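Local coordinates for probable ABC transporter phosphite binding protein PhnD1 (PDB 5LQ5), which binds inorganic phosphite strongly, and methylphosphonate and phosphate only very weakly, probably as the solute-binding component of an ABC transporter, at residues 174-177 and 178-181. Residues are numbered along the deposited sequence; the frame is centred on the assembly and turned at random.
Sequences ALNK and QVWE
Asn176 OD1 accepts a hydrogen bond from Val179 N at 3.0 Å, which makes Asn176 the N-cap of helix 177-186, where strand 172-176 of a periplasmic binding protein lobe gives way to helix. The donor stands well above the amide plane, 55° out of it. Asparagine suits the cap because its short side chain, with CG anti to the backbone N (chi1 175°), folds OD1 back over the first turn to cap an N-H where the usual i-to-i-4 helical bonds have not yet begun. Val179 CG2 lies over the same face of the amide, 3.6 Å from Asn176 CG. The carbonyl of Asn176 takes Trp180 N at 3.2 Å, and Glu181 N to Lys177 O at 3.0 Å carries the helical pattern on from the cap. Leu175 CD1 makes an apolar contact with Trp180 CB at 4.0 Å. On the outer side, lysine has a chain long enough to reach an acid one turn on: it runs extended until its last torsion bends (chi4 -80°), bringing Lys177 NZ to the syn side of Glu181 OE2 at 2.7 Å in a salt bridge. An alanine in place of Lys177 would probably leave the Glu181 carboxylate without this cationic mate and freer to turn. Further out, the Asn176 side chain lies about 5 Å from the bound phosphite, and its rotation is fixed because OD1 holds Val179 N while ND2 is hydrogen-bonded to Tyr206 OH of the phosphite pocket.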
ATOM      1  N   ALA A 174     -12.675  -3.232   3.924  1.00 16.11           N
ATOM      2  CA  ALA A 174     -11.909  -2.007   4.000  1.00 17.23           C
ATOM      3  C   ALA A 174     -10.731  -2.023   3.090  1.00 15.62           C
ATOM      4  O   ALA A 174     -10.066  -3.057   2.932  1.00 16.02           O
ATOM      5  CB  ALA A 174     -11.459  -1.735   5.427  1.00 19.14           C
ATOM      6  N   LEU A 175     -10.431  -0.863   2.520  1.00 16.99           N
ATOM      7  CA  LEU A 175      -9.322  -0.752   1.568  1.00 18.38           C
ATOM      8  C   LEU A 175      -8.795   0.666   1.416  1.00 19.09           C
ATOM      9  O   LEU A 175      -9.402   1.629   1.872  1.00 19.64           O
ATOM     10  CB  LEU A 175      -9.694  -1.328   0.193  1.00 18.69           C
ATOM     11  CG  LEU A 175     -10.759  -0.542  -0.566  1.00 18.06           C
ATOM     12  CD1 LEU A 175     -10.426  -0.607  -2.049  1.00 21.18           C
ATOM     13  CD2 LEU A 175     -12.148  -1.083  -0.270  1.00 22.35           C
ATOM     14  N   ASN A 176      -7.664   0.736   0.733  1.00 16.97           N
ATOM     15  CA  ASN A 176      -7.010   1.955   0.204  1.00 18.37           C
ATOM     16  C   ASN A 176      -8.047   2.844  -0.537  1.00 21.02           C
ATOM     17  O   ASN A 176      -8.679   2.406  -1.488  1.00 20.30           O
ATOM     18  CB  ASN A 176      -5.904   1.454  -0.725  1.00 18.30           C
ATOM     19  CG  ASN A 176      -5.169   2.532  -1.471  1.00 20.04           C
ATOM     20  OD1 ASN A 176      -5.758   3.515  -1.912  1.00 22.47           O
ATOM     21  ND2 ASN A 176      -3.866   2.335  -1.662  1.00 20.92           N
ATOM     22  N   LYS A 177      -8.184   4.099  -0.139  1.00 20.20           N
ATOM     23  CA  LYS A 177      -9.238   4.999  -0.717  1.00 21.55           C
ATOM     24  C   LYS A 177      -8.927   5.352  -2.189  1.00 21.70           C
ATOM     25  O   LYS A 177      -9.826   5.428  -3.027  1.00 24.72           O
ATOM     26  CB  LYS A 177      -9.374   6.278   0.117  1.00 23.32           C
ATOM     27  CG  LYS A 177     -10.321   7.324  -0.488  1.00 24.21           C
ATOM     28  CD  LYS A 177     -10.617   8.378   0.572  1.00 30.55           C
ATOM     29  CE  LYS A 177     -11.612   9.427   0.087  1.00 40.99           C
ATOM     30  NZ  LYS A 177     -10.934  10.437  -0.758  1.00 52.17           N
ATOM     31  N   GLN A 178      -7.642   5.548  -2.498  1.00 22.44           N
ATOM     32  CA  GLN A 178      -7.207   5.804  -3.898  1.00 25.70           C
ATOM     33  C   GLN A 178      -7.552   4.656  -4.855  1.00 25.93           C
ATOM     34  O   GLN A 178      -7.975   4.859  -5.972  1.00 26.27           O
ATOM     35  CB  GLN A 178      -5.701   6.109  -3.974  1.00 35.36           C
ATOM     36  CG  GLN A 178      -5.256   6.689  -5.301  1.00 51.06           C
ATOM     37  CD  GLN A 178      -5.798   8.095  -5.524  1.00 41.19           C
ATOM     38  OE1 GLN A 178      -5.508   8.994  -4.748  1.00 59.66           O
ATOM     39  NE2 GLN A 178      -6.591   8.284  -6.586  1.00 65.43           N
ATOM     40  N   VAL A 179      -7.385   3.431  -4.383  1.00 23.61           N
ATOM     41  CA  VAL A 179      -7.687   2.256  -5.185  1.00 22.01           C
ATOM     42  C   VAL A 179      -9.205   2.171  -5.423  1.00 25.07           C
ATOM     43  O   VAL A 179      -9.652   1.858  -6.516  1.00 25.41           O
ATOM     44  CB  VAL A 179      -7.136   0.945  -4.567  1.00 21.92           C
ATOM     45  CG1 VAL A 179      -7.648  -0.277  -5.310  1.00 23.97           C
ATOM     46  CG2 VAL A 179      -5.610   0.927  -4.611  1.00 21.44           C
ATOM     47  N   TRP A 180      -9.979   2.449  -4.383  1.00 21.65           N
ATOM     48  CA  TRP A 180     -11.431   2.475  -4.474  1.00 24.96           C
ATOM     49  C   TRP A 180     -11.867   3.479  -5.558  1.00 26.26           C
ATOM     50  O   TRP A 180     -12.630   3.150  -6.473  1.00 26.35           O
ATOM     51  CB  TRP A 180     -12.035   2.848  -3.134  1.00 23.66           C
ATOM     52  CG  TRP A 180     -13.468   3.287  -3.178  1.00 24.11           C
ATOM     53  CD1 TRP A 180     -13.942   4.547  -2.907  1.00 27.14           C
ATOM     54  CD2 TRP A 180     -14.613   2.482  -3.500  1.00 21.66           C
ATOM     55  NE1 TRP A 180     -15.318   4.569  -3.041  1.00 28.03           N
ATOM     56  CE2 TRP A 180     -15.752   3.315  -3.398  1.00 25.06           C
ATOM     57  CE3 TRP A 180     -14.788   1.136  -3.857  1.00 25.89           C
ATOM     58  CZ2 TRP A 180     -17.053   2.845  -3.656  1.00 34.02           C
ATOM     59  CZ3 TRP A 180     -16.081   0.673  -4.124  1.00 27.62           C
ATOM     60  CH2 TRP A 180     -17.198   1.538  -4.023  1.00 29.19           C
ATOM     61  N   GLU A 181     -11.307   4.681  -5.482  1.00 28.22           N
ATOM     62  CA  GLU A 181     -11.626   5.736  -6.495  1.00 30.03           C
ATOM     63  C   GLU A 181     -11.201   5.381  -7.919  1.00 32.69           C
ATOM     64  O   GLU A 181     -11.936   5.634  -8.858  1.00 37.61           O
ATOM     65  CB  GLU A 181     -11.042   7.081  -6.063  1.00 32.62           C
ATOM     66  CG  GLU A 181     -11.754   7.641  -4.842  1.00 34.53           C
ATOM     67  CD  GLU A 181     -11.042   8.809  -4.188  1.00 66.20           C
ATOM     68  OE1 GLU A 181     -10.032   9.307  -4.733  1.00 77.26           O
ATOM     69  OE2 GLU A 181     -11.506   9.234  -3.105  1.00 48.33           O
TER